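Local coordinates for hypothetical conserved protein, GK1056 (Geobacillus kaustophilus, PDB 2QYH) that is of unknown function but belongs to the haloacid dehalogenase-like hydrolases and may act as a magnesium-dependent phosphatase, at residues N75-Q80 and E193-D198; K19-S24 and R54-I59; R88-E93 and E156-N161; M123-F128 and V168-V173. One frame throughout, in Å; residues are numbered along the deposited sequence.

Contact 1 of 4, residues N75-Q80 and E193-D198; sequences NVLYKQ and EKLGID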
# COMPACT_ATOMS: atom_id res chain seq x y z
N ASN D 75 -16.64 2.40 -7.93
CA ASN D 75 -17.83 2.90 -7.25
C ASN D 75 -18.47 1.89 -6.31
O ASN D 75 -18.56 0.71 -6.62
CB ASN D 75 -18.86 3.36 -8.28
CG ASN D 75 -18.30 4.38 -9.24
OD1 ASN D 75 -17.78 5.42 -8.83
ND2 ASN D 75 -18.39 4.10 -10.53
N VAL D 76 -18.91 2.38 -5.15
CA VAL D 76 -19.53 1.52 -4.16
C VAL D 76 -20.75 0.87 -4.78
O VAL D 76 -21.60 1.53 -5.36
CB VAL D 76 -19.95 2.33 -2.91
CG1 VAL D 76 -20.64 1.41 -1.91
CG2 VAL D 76 -18.72 2.96 -2.28
N LEU D 77 -20.83 -0.45 -4.64
CA LEU D 77 -21.92 -1.23 -5.21
C LEU D 77 -22.88 -1.68 -4.13
O LEU D 77 -24.08 -1.82 -4.37
CB LEU D 77 -21.35 -2.46 -5.92
CG LEU D 77 -22.34 -3.18 -6.82
CD1 LEU D 77 -22.11 -2.74 -8.23
CD2 LEU D 77 -22.17 -4.68 -6.72
N TYR D 78 -22.35 -1.90 -2.94
CA TYR D 78 -23.15 -2.35 -1.82
C TYR D 78 -22.41 -2.05 -0.52
O TYR D 78 -21.20 -2.22 -0.45
CB TYR D 78 -23.42 -3.85 -1.94
CG TYR D 78 -24.03 -4.47 -0.70
CD1 TYR D 78 -23.23 -4.99 0.31
CD2 TYR D 78 -25.41 -4.46 -0.51
CE1 TYR D 78 -23.79 -5.49 1.48
CE2 TYR D 78 -25.98 -4.95 0.65
CZ TYR D 78 -25.18 -5.46 1.64
OH TYR D 78 -25.76 -5.92 2.81
N LYS D 79 -23.14 -1.59 0.49
CA LYS D 79 -22.51 -1.32 1.77
C LYS D 79 -23.47 -1.52 2.92
O LYS D 79 -24.59 -1.02 2.92
CB LYS D 79 -21.89 0.08 1.80
CG LYS D 79 -22.78 1.20 1.34
CD LYS D 79 -22.02 2.52 1.38
CE LYS D 79 -22.83 3.66 0.78
NZ LYS D 79 -24.12 3.84 1.50
N GLN D 80 -23.01 -2.29 3.91
CA GLN D 80 -23.80 -2.60 5.08
C GLN D 80 -23.04 -2.20 6.35
O GLN D 80 -22.21 -2.95 6.86
CB GLN D 80 -24.08 -4.10 5.11
CG GLN D 80 -25.04 -4.56 6.19
CD GLN D 80 -24.94 -6.06 6.45
OE1 GLN D 80 -24.84 -6.86 5.51
NE2 GLN D 80 -24.96 -6.44 7.72
N GLU D 193 -24.90 -10.50 -8.31
CA GLU D 193 -26.33 -10.32 -8.48
C GLU D 193 -26.54 -8.96 -9.14
O GLU D 193 -27.25 -8.85 -10.14
CB GLU D 193 -27.04 -10.36 -7.13
CG GLU D 193 -27.80 -11.64 -6.88
CD GLU D 193 -28.36 -11.72 -5.47
OE1 GLU D 193 -28.89 -10.69 -4.98
OE2 GLU D 193 -28.27 -12.81 -4.86
N LYS D 194 -25.88 -7.94 -8.60
CA LYS D 194 -25.99 -6.59 -9.12
C LYS D 194 -25.39 -6.49 -10.52
O LYS D 194 -25.91 -5.78 -11.38
CB LYS D 194 -25.27 -5.58 -8.21
CG LYS D 194 -25.76 -5.52 -6.76
CD LYS D 194 -27.21 -5.08 -6.64
CE LYS D 194 -27.53 -4.59 -5.23
NZ LYS D 194 -27.21 -5.59 -4.17
N LEU D 195 -24.28 -7.18 -10.76
CA LEU D 195 -23.63 -7.14 -12.07
C LEU D 195 -24.39 -7.98 -13.10
O LEU D 195 -24.19 -7.82 -14.31
CB LEU D 195 -22.18 -7.62 -11.98
CG LEU D 195 -21.24 -6.76 -11.13
CD1 LEU D 195 -19.83 -7.32 -11.16
CD2 LEU D 195 -21.25 -5.32 -11.65
N GLY D 196 -25.25 -8.86 -12.62
CA GLY D 196 -26.02 -9.70 -13.52
C GLY D 196 -25.17 -10.83 -14.07
O GLY D 196 -25.31 -11.20 -15.23
N ILE D 197 -24.28 -11.36 -13.23
CA ILE D 197 -23.40 -12.45 -13.64
C ILE D 197 -23.85 -13.80 -13.08
O ILE D 197 -24.02 -13.95 -11.87
CB ILE D 197 -21.95 -12.19 -13.19
CG1 ILE D 197 -21.40 -10.93 -13.88
CG2 ILE D 197 -21.06 -13.41 -13.49
CD1 ILE D 197 -19.94 -10.67 -13.60
N ASP D 198 -24.03 -14.77 -13.97
CA ASP D 198 -24.45 -16.11 -13.58
C ASP D 198 -23.33 -16.82 -12.82
O ASP D 198 -22.14 -16.71 -13.17
CB ASP D 198 -24.83 -16.94 -14.81
CG ASP D 198 -26.11 -16.44 -15.47
OD1 ASP D 198 -26.41 -16.90 -16.59
OD2 ASP D 198 -26.81 -15.61 -14.86

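Contact 2 of 4, residues K19-S24 and R54-I59; sequences KQLPLS and RKQLGI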
# COMPACT_ATOMS: atom_id res chain seq x y z
N LYS D 19 5.16 -12.26 0.61
CA LYS D 19 4.33 -11.09 0.34
C LYS D 19 4.72 -10.48 -1.00
O LYS D 19 4.54 -9.28 -1.24
CB LYS D 19 4.52 -10.03 1.43
CG LYS D 19 3.52 -10.07 2.58
CD LYS D 19 3.46 -11.41 3.28
CE LYS D 19 2.55 -11.29 4.49
NZ LYS D 19 2.34 -12.60 5.15
N GLN D 20 5.24 -11.32 -1.88
CA GLN D 20 5.70 -10.86 -3.18
C GLN D 20 4.68 -11.16 -4.27
O GLN D 20 4.02 -12.20 -4.26
CB GLN D 20 7.04 -11.52 -3.53
CG GLN D 20 8.18 -11.21 -2.55
CD GLN D 20 8.51 -9.72 -2.45
OE1 GLN D 20 8.89 -9.08 -3.44
NE2 GLN D 20 8.35 -9.16 -1.26
N LEU D 21 4.55 -10.22 -5.20
CA LEU D 21 3.61 -10.37 -6.30
C LEU D 21 4.30 -10.99 -7.51
O LEU D 21 5.17 -10.37 -8.13
CB LEU D 21 3.04 -9.00 -6.66
CG LEU D 21 2.04 -9.00 -7.80
CD1 LEU D 21 0.83 -9.84 -7.45
CD2 LEU D 21 1.64 -7.59 -8.06
N PRO D 22 3.94 -12.23 -7.85
CA PRO D 22 4.58 -12.88 -9.00
C PRO D 22 4.36 -12.12 -10.32
O PRO D 22 3.26 -11.61 -10.58
CB PRO D 22 3.92 -14.26 -9.03
CG PRO D 22 3.54 -14.49 -7.60
CD PRO D 22 3.00 -13.14 -7.19
N LEU D 23 5.40 -12.05 -11.14
CA LEU D 23 5.34 -11.39 -12.44
C LEU D 23 4.21 -11.96 -13.32
O LEU D 23 3.50 -11.21 -13.99
CB LEU D 23 6.68 -11.55 -13.16
CG LEU D 23 7.70 -10.40 -13.20
CD1 LEU D 23 7.68 -9.56 -11.95
CD2 LEU D 23 9.07 -11.01 -13.42
N SER D 24 4.05 -13.28 -13.31
CA SER D 24 3.02 -13.92 -14.14
C SER D 24 1.59 -13.63 -13.69
O SER D 24 0.65 -13.82 -14.46
CB SER D 24 3.26 -15.43 -14.21
OG SER D 24 3.14 -16.04 -12.94
N ARG D 54 -3.89 -3.15 -4.97
CA ARG D 54 -4.88 -2.77 -5.97
C ARG D 54 -4.24 -1.89 -7.04
O ARG D 54 -4.47 -2.08 -8.24
CB ARG D 54 -6.05 -2.01 -5.33
CG ARG D 54 -6.94 -2.86 -4.44
CD ARG D 54 -8.37 -2.31 -4.45
NE ARG D 54 -8.45 -0.92 -4.00
CZ ARG D 54 -8.35 -0.54 -2.73
NH1 ARG D 54 -8.16 -1.44 -1.77
NH2 ARG D 54 -8.42 0.75 -2.42
N LYS D 55 -3.44 -0.92 -6.61
CA LYS D 55 -2.78 -0.04 -7.54
C LYS D 55 -1.76 -0.81 -8.38
O LYS D 55 -1.60 -0.55 -9.58
CB LYS D 55 -2.11 1.13 -6.79
CG LYS D 55 -3.12 2.21 -6.40
CD LYS D 55 -2.49 3.52 -5.90
CE LYS D 55 -2.10 3.46 -4.42
NZ LYS D 55 -1.77 4.81 -3.85
N GLN D 56 -1.10 -1.78 -7.76
CA GLN D 56 -0.12 -2.59 -8.46
C GLN D 56 -0.74 -3.39 -9.61
O GLN D 56 -0.18 -3.47 -10.70
CB GLN D 56 0.56 -3.55 -7.48
CG GLN D 56 1.70 -2.95 -6.69
CD GLN D 56 2.27 -3.92 -5.67
OE1 GLN D 56 1.68 -4.14 -4.62
NE2 GLN D 56 3.40 -4.53 -5.99
N LEU D 57 -1.90 -3.98 -9.35
CA LEU D 57 -2.59 -4.79 -10.34
C LEU D 57 -3.69 -4.04 -11.09
O LEU D 57 -4.35 -4.61 -11.97
CB LEU D 57 -3.20 -6.03 -9.67
CG LEU D 57 -2.21 -7.05 -9.11
CD1 LEU D 57 -2.95 -8.14 -8.35
CD2 LEU D 57 -1.40 -7.65 -10.25
N GLY D 58 -3.89 -2.77 -10.76
CA GLY D 58 -4.93 -2.01 -11.41
C GLY D 58 -6.29 -2.64 -11.16
O GLY D 58 -7.13 -2.72 -12.07
N ILE D 59 -6.52 -3.10 -9.94
CA ILE D 59 -7.79 -3.71 -9.58
C ILE D 59 -8.61 -2.70 -8.80
O ILE D 59 -8.23 -2.29 -7.71
CB ILE D 59 -7.55 -4.97 -8.71
CG1 ILE D 59 -6.86 -6.05 -9.56
CG2 ILE D 59 -8.86 -5.46 -8.13
CD1 ILE D 59 -6.44 -7.30 -8.78

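Contact 3 of 4, residues R88-E93 and E156-N161; sequences RALTEE and EPYVRN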
# COMPACT_ATOMS: atom_id res chain seq x y z
N ARG D 88 -22.64 1.11 19.83
CA ARG D 88 -22.55 1.90 21.06
C ARG D 88 -22.63 1.02 22.31
O ARG D 88 -21.83 1.19 23.23
CB ARG D 88 -23.67 2.94 21.11
CG ARG D 88 -23.55 3.88 22.28
CD ARG D 88 -24.68 4.89 22.33
NE ARG D 88 -24.83 5.62 21.07
CZ ARG D 88 -25.78 5.37 20.18
NH1 ARG D 88 -26.68 4.41 20.41
NH2 ARG D 88 -25.85 6.07 19.05
N ALA D 89 -23.58 0.09 22.34
CA ALA D 89 -23.74 -0.82 23.48
C ALA D 89 -22.49 -1.66 23.70
O ALA D 89 -21.99 -1.77 24.83
CB ALA D 89 -24.96 -1.73 23.27
N LEU D 90 -21.99 -2.27 22.63
CA LEU D 90 -20.81 -3.11 22.69
C LEU D 90 -19.62 -2.32 23.24
O LEU D 90 -18.84 -2.84 24.03
CB LEU D 90 -20.46 -3.64 21.29
CG LEU D 90 -19.82 -5.03 21.20
CD1 LEU D 90 -19.40 -5.29 19.77
CD2 LEU D 90 -18.62 -5.13 22.12
N THR D 91 -19.48 -1.07 22.81
CA THR D 91 -18.38 -0.23 23.26
C THR D 91 -18.48 0.06 24.76
O THR D 91 -17.50 -0.07 25.50
CB THR D 91 -18.36 1.12 22.50
OG1 THR D 91 -18.36 0.87 21.09
CG2 THR D 91 -17.10 1.90 22.85
N GLU D 92 -19.67 0.45 25.20
CA GLU D 92 -19.87 0.75 26.61
C GLU D 92 -19.68 -0.48 27.48
O GLU D 92 -18.93 -0.44 28.46
CB GLU D 92 -21.26 1.36 26.83
CG GLU D 92 -21.31 2.83 26.47
CD GLU D 92 -22.73 3.38 26.38
OE1 GLU D 92 -23.52 3.11 27.31
OE2 GLU D 92 -23.04 4.07 25.39
N GLU D 93 -20.33 -1.58 27.11
CA GLU D 93 -20.20 -2.81 27.89
C GLU D 93 -18.74 -3.26 27.93
O GLU D 93 -18.22 -3.60 29.00
CB GLU D 93 -21.08 -3.91 27.30
CG GLU D 93 -20.97 -5.24 28.04
CD GLU D 93 -22.01 -6.26 27.61
OE1 GLU D 93 -21.84 -7.46 27.93
OE2 GLU D 93 -23.00 -5.87 26.96
N GLU D 156 -16.98 -14.98 25.70
CA GLU D 156 -18.30 -15.57 25.95
C GLU D 156 -19.45 -14.56 26.11
O GLU D 156 -20.43 -14.60 25.36
CB GLU D 156 -18.25 -16.49 27.17
CG GLU D 156 -19.62 -17.00 27.64
CD GLU D 156 -20.28 -17.93 26.65
OE1 GLU D 156 -20.41 -17.55 25.47
OE2 GLU D 156 -20.68 -19.04 27.05
N PRO D 157 -19.35 -13.65 27.09
CA PRO D 157 -20.40 -12.65 27.32
C PRO D 157 -20.78 -11.87 26.06
O PRO D 157 -21.94 -11.84 25.67
CB PRO D 157 -19.78 -11.75 28.39
CG PRO D 157 -18.92 -12.69 29.16
CD PRO D 157 -18.25 -13.48 28.07
N TYR D 158 -19.78 -11.25 25.44
CA TYR D 158 -19.98 -10.46 24.22
C TYR D 158 -20.69 -11.29 23.15
O TYR D 158 -21.68 -10.84 22.56
CB TYR D 158 -18.63 -9.99 23.68
CG TYR D 158 -17.87 -9.12 24.64
CD1 TYR D 158 -18.36 -7.87 25.02
CD2 TYR D 158 -16.65 -9.53 25.18
CE1 TYR D 158 -17.67 -7.06 25.91
CE2 TYR D 158 -15.94 -8.73 26.07
CZ TYR D 158 -16.46 -7.50 26.43
OH TYR D 158 -15.77 -6.69 27.31
N VAL D 159 -20.18 -12.49 22.92
CA VAL D 159 -20.76 -13.40 21.95
C VAL D 159 -22.23 -13.61 22.27
O VAL D 159 -23.09 -13.51 21.39
CB VAL D 159 -20.04 -14.79 21.99
CG1 VAL D 159 -20.75 -15.77 21.06
CG2 VAL D 159 -18.58 -14.64 21.59
N ARG D 160 -22.50 -13.87 23.55
CA ARG D 160 -23.84 -14.13 24.08
C ARG D 160 -24.77 -12.91 24.10
O ARG D 160 -25.95 -13.02 23.74
CB ARG D 160 -23.73 -14.67 25.50
CG ARG D 160 -24.67 -15.81 25.83
CD ARG D 160 -24.10 -17.14 25.37
NE ARG D 160 -24.24 -17.35 23.94
CZ ARG D 160 -23.55 -18.24 23.24
NH1 ARG D 160 -22.64 -19.00 23.84
NH2 ARG D 160 -23.76 -18.37 21.94
N ASN D 161 -24.26 -11.76 24.53
CA ASN D 161 -25.08 -10.56 24.62
C ASN D 161 -25.29 -9.82 23.31
O ASN D 161 -26.13 -8.93 23.23
CB ASN D 161 -24.50 -9.58 25.64
CG ASN D 161 -24.37 -10.18 27.03
OD1 ASN D 161 -25.21 -10.97 27.45
ND2 ASN D 161 -23.32 -9.79 27.74

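Contact 4 of 4, residues M123-F128 and V168-V173; sequences MASLKF and VRWHDV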
# COMPACT_ATOMS: atom_id res chain seq x y z
N MSE D 123 -2.04 -5.28 16.49
CA MSE D 123 -1.98 -4.44 15.29
C MSE D 123 -0.60 -4.37 14.63
O MSE D 123 -0.49 -4.19 13.42
CB MSE D 123 -2.44 -3.02 15.63
CG MSE D 123 -3.86 -2.92 16.13
SE MSE D 123 -5.24 -3.26 14.79
CE MSE D 123 -4.19 -3.23 13.18
N ALA D 124 0.45 -4.51 15.43
CA ALA D 124 1.79 -4.47 14.88
C ALA D 124 1.94 -5.72 14.01
O ALA D 124 2.69 -5.72 13.03
CB ALA D 124 2.81 -4.47 16.00
N SER D 125 1.23 -6.77 14.38
CA SER D 125 1.29 -8.01 13.64
C SER D 125 0.65 -7.86 12.26
O SER D 125 0.95 -8.62 11.34
CB SER D 125 0.63 -9.15 14.42
OG SER D 125 -0.77 -8.95 14.55
N LEU D 126 -0.23 -6.88 12.13
CA LEU D 126 -0.89 -6.58 10.86
C LEU D 126 -0.03 -5.54 10.16
O LEU D 126 -0.35 -5.07 9.06
CB LEU D 126 -2.29 -6.01 11.11
CG LEU D 126 -3.51 -6.92 10.97
CD1 LEU D 126 -3.17 -8.35 11.33
CD2 LEU D 126 -4.63 -6.38 11.84
N LYS D 127 1.08 -5.20 10.83
CA LYS D 127 2.05 -4.21 10.37
C LYS D 127 1.49 -2.80 10.41
O LYS D 127 1.81 -1.97 9.55
CB LYS D 127 2.57 -4.55 8.97
CG LYS D 127 3.38 -5.83 8.91
CD LYS D 127 4.49 -5.83 9.97
CE LYS D 127 5.32 -7.10 9.92
NZ LYS D 127 6.06 -7.24 8.64
N PHE D 128 0.66 -2.54 11.41
CA PHE D 128 0.06 -1.23 11.59
C PHE D 128 0.41 -0.59 12.93
O PHE D 128 0.64 -1.28 13.93
CB PHE D 128 -1.46 -1.30 11.45
CG PHE D 128 -1.93 -1.17 10.04
CD1 PHE D 128 -2.05 -2.29 9.23
CD2 PHE D 128 -2.23 0.09 9.52
CE1 PHE D 128 -2.48 -2.17 7.91
CE2 PHE D 128 -2.66 0.22 8.21
CZ PHE D 128 -2.78 -0.91 7.40
N VAL D 168 -15.13 -13.21 15.38
CA VAL D 168 -14.22 -14.17 14.78
C VAL D 168 -12.80 -13.82 15.20
O VAL D 168 -12.26 -12.79 14.79
CB VAL D 168 -14.31 -14.14 13.24
CG1 VAL D 168 -13.42 -15.22 12.63
CG2 VAL D 168 -15.76 -14.33 12.80
N ARG D 169 -12.19 -14.68 16.02
CA ARG D 169 -10.85 -14.44 16.53
C ARG D 169 -9.75 -14.68 15.50
O ARG D 169 -9.81 -15.63 14.72
CB ARG D 169 -10.63 -15.31 17.78
CG ARG D 169 -9.34 -15.03 18.54
CD ARG D 169 -9.40 -15.60 19.96
NE ARG D 169 -10.37 -14.88 20.79
CZ ARG D 169 -10.15 -13.69 21.34
NH1 ARG D 169 -8.99 -13.07 21.15
NH2 ARG D 169 -11.10 -13.11 22.06
N TRP D 170 -8.74 -13.81 15.52
CA TRP D 170 -7.61 -13.91 14.61
C TRP D 170 -6.29 -13.68 15.35
O TRP D 170 -5.22 -13.85 14.78
CB TRP D 170 -7.73 -12.88 13.48
CG TRP D 170 -7.81 -11.48 14.00
CD1 TRP D 170 -8.92 -10.84 14.47
CD2 TRP D 170 -6.72 -10.56 14.16
NE1 TRP D 170 -8.60 -9.58 14.92
CE2 TRP D 170 -7.26 -9.38 14.74
CE3 TRP D 170 -5.35 -10.61 13.88
CZ2 TRP D 170 -6.47 -8.27 15.04
CZ3 TRP D 170 -4.57 -9.50 14.18
CH2 TRP D 170 -5.13 -8.34 14.75
N HIS D 171 -6.38 -13.28 16.62
CA HIS D 171 -5.19 -13.04 17.42
C HIS D 171 -5.48 -13.38 18.88
O HIS D 171 -6.65 -13.51 19.27
CB HIS D 171 -4.76 -11.57 17.27
CG HIS D 171 -3.44 -11.24 17.92
ND1 HIS D 171 -3.34 -10.86 19.25
CD2 HIS D 171 -2.18 -11.23 17.43
CE1 HIS D 171 -2.07 -10.62 19.54
NE2 HIS D 171 -1.35 -10.84 18.45
N ASP D 172 -4.44 -13.54 19.69
CA ASP D 172 -4.61 -13.86 21.11
C ASP D 172 -5.38 -12.79 21.85
O ASP D 172 -6.14 -13.10 22.77
CB ASP D 172 -3.26 -14.03 21.80
CG ASP D 172 -2.68 -15.40 21.57
OD1 ASP D 172 -1.53 -15.65 22.00
OD2 ASP D 172 -3.37 -16.24 20.97
N VAL D 173 -5.19 -11.54 21.47
CA VAL D 173 -5.87 -10.46 22.18
C VAL D 173 -6.79 -9.59 21.33
O VAL D 173 -7.12 -8.47 21.73
CB VAL D 173 -4.85 -9.55 22.89
CG1 VAL D 173 -4.06 -10.35 23.92
CG2 VAL D 173 -3.91 -8.93 21.88

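Contact 1 of 4, residues N75-Q80 and E193-D198
The side chains of Leu77 and Lys194 run alongside one another, pointing in opposite senses, so that flank lies against flank. CD2 of Leu77 is 3.6 Å from CB of Lys194, and the same methyl is 3.7 Å from CG of Lys194. The lysine therefore meets the leucine with its aliphatic root, not with its ammonium group. On the strand side, CG of Leu77 stands anti to the backbone N (chi1 -167°), which carries both methyls out to helix 184-195. The other methyl, CD1 of Leu77, faces CD2 of Leu195 at 4.4 Å.

The lysine chain bends at chi2 and again at chi4, and these turns bring its amino end beside Tyr78. NZ of Lys194 lies 4.2 Å from CD2 of Tyr78 and comes to the ring obliquely, with no hydrogen bond across the segments. The far end of the tyrosine is held on its own strand side, because OH of Tyr78 donates to OE1 of Gln80 over 3.0 Å. That acceptor also takes a weak bond from Gln68.

Two backbone motifs frame the contact. Leu77 and Tyr78 both face Val70 of the adjacent strand, a classic beta bulge that places two successive side chains toward the helix. Opposite them a Schellman motif with Gly196 as its C-prime residue ends the helix: N of Gly196 bonds to O of Glu193 at 3.2 Å, and Ile197 bonds back to Ile192. Phe72 touches both leucines, completing a helix end packed on the edge strand of the mixed sheet, where an antiparallel hairpin widens the parallel, Rossmann-like core expected of this superfamily.

Contact 2 of 4, residues K19-S24 and R54-I59
Leu21, Leu57 and Gln56 make up this contact, and Leu21 gives the largest share of its surface. The side chains of Leu21 and Leu57 meet at a slant, with methyl against methyl: CD2 of Leu21 is 3.7 Å from CD2 of Leu57. The same Leu21 methyl reaches CG of Leu57 at 4.0 Å, while CD1 of Leu21 comes within 4.2 Å of CD2 of Leu57. One branch of the helix leucine is thus met by both branches of its partner. CG of Leu21 is anti to the backbone N (chi1 -180°), which extends the isobutyl group toward helix 51-57. Ile26 touches both leucines, and the neighbouring loop adds Leu15 on Leu21 and Leu14 on Leu57.

Gln56 lies at the border of this apolar patch. Its NE2 is 4.1 Å from CD2 of Leu21, which is contact without a polar bond. The amide is used across the dimer interface, where NE2 of Gln56 hydrogen-bonds to the backbone O of Lys127 of the second subunit.

No hydrogen bond joins the two segments, so the direct contact between them is van der Waals in kind. The chemistry implies a division of labour: the leucines pack the loop before helix 23-34 against the end of helix 51-57, and the glutamine's polar end serves the subunit interface.

Contact 3 of 4, residues R88-E93 and E156-N161
The Tyr158 ring receives Leu90 and Glu93 obliquely, neither squarely over a face nor at an edge. CD2 of Leu90 is 4.0 Å from CD1 of Tyr158, the two side chains crossing at about a right angle, and CG of Glu93 is 4.3 Å from CE1 of Tyr158. Beyond them the phenol OH bonds with His99 and Asn97, which fixes the far end of the ring.

The other flat groups are the Glu93 carboxylate and the Asn161 amide, turned about halfway between coplanar and perpendicular. ND2 of Asn161 donates to the syn lone pair of OE1 of Glu93 over 2.8 Å, a bent bond with an N-H...O angle of 135°, and OE1 lies 22° out of the Asn161 amide plane. Glu93 reaches it with CG anti to the backbone N and an extended chain, and its OE2 bonds to the OH of Tyr162, so both carboxylate oxygens are engaged.

The axes of the two short helical segments 88-93 and 156-161 run 156° apart, nearly antiparallel, and approach to 11.6 Å. Leu90 and Tyr158 also touch Phe167 of strand 165-171. Paired helices laid on an antiparallel sheet in this way are consistent with the alpha/beta cap domain of Cof-type haloacid dehalogenase-like hydrolases.

Contact 4 of 4, residues M123-F128 and V168-V173
Chi1 values of 58° for Trp170 and 66° for Ser125 place the indole and the hydroxyl each between its own backbone N and carbonyl carbon, where they meet. They join a Schellman-type helix end to the outermost strand 165-171 of the antiparallel sheet, in what is probably the cap domain. The motif rests on N of Phe128 bonding to O of Met123 (a selenomethionine), N of Lys127 to O of Ala124, and positive phi at Lys127. N of Leu126 is a second donor to O of Met123, from the opposite face of its carbonyl plane.

The turn presents Leu126 obliquely to the indole, the two pointing at one another from the two sides of the contact. CD1 of Leu126 is 3.4 Å from CZ3 of Trp170, and CD2 of Leu126 is 3.5 Å from CH2 of Trp170. Near the ring plane, at the indole edge, OG of Ser125 lies 3.9 Å from CZ3 of Trp170. That hydroxyl also packs on His171, but its hydrogen bond goes to O of Ser122. One face of the indole carries CB of His171, 3.6 Å above the plane and displaced toward the rim.

A glycerol, probably from crystallisation, lies about 3 Å from the Trp170 side chain. Lys127 turns to the dimer interface, its NZ bonding to O of Leu21 of the second subunit. The imidazole is fixed by its own segment: N of Val173 donates to ND1 of His171 over 3.0 Å in an almost straight bond, 177° at the hydrogen.

Contact 2 closes first along the chain, before contact 1 opens; contacts 3 and 4 are nested inside the loop that contact 1 closes, and their segments alternate. Contact 1 packs on strand 75-79 at an edge of the mixed sheet, while contacts 3 and 4 lie on and beside the antiparallel sheet, where helix 156-161 and strand 165-171 follow each other; their centres lie about 20 Å apart. Contacts 2 and 3 are farthest apart, about 39 Å between centres, on opposite sides of the chain's centre. This division is consistent with a core domain carrying an inserted cap. Contacts 2 and 4 both touch the second subunit, so the interface probably includes core-to-cap contacts between the chains.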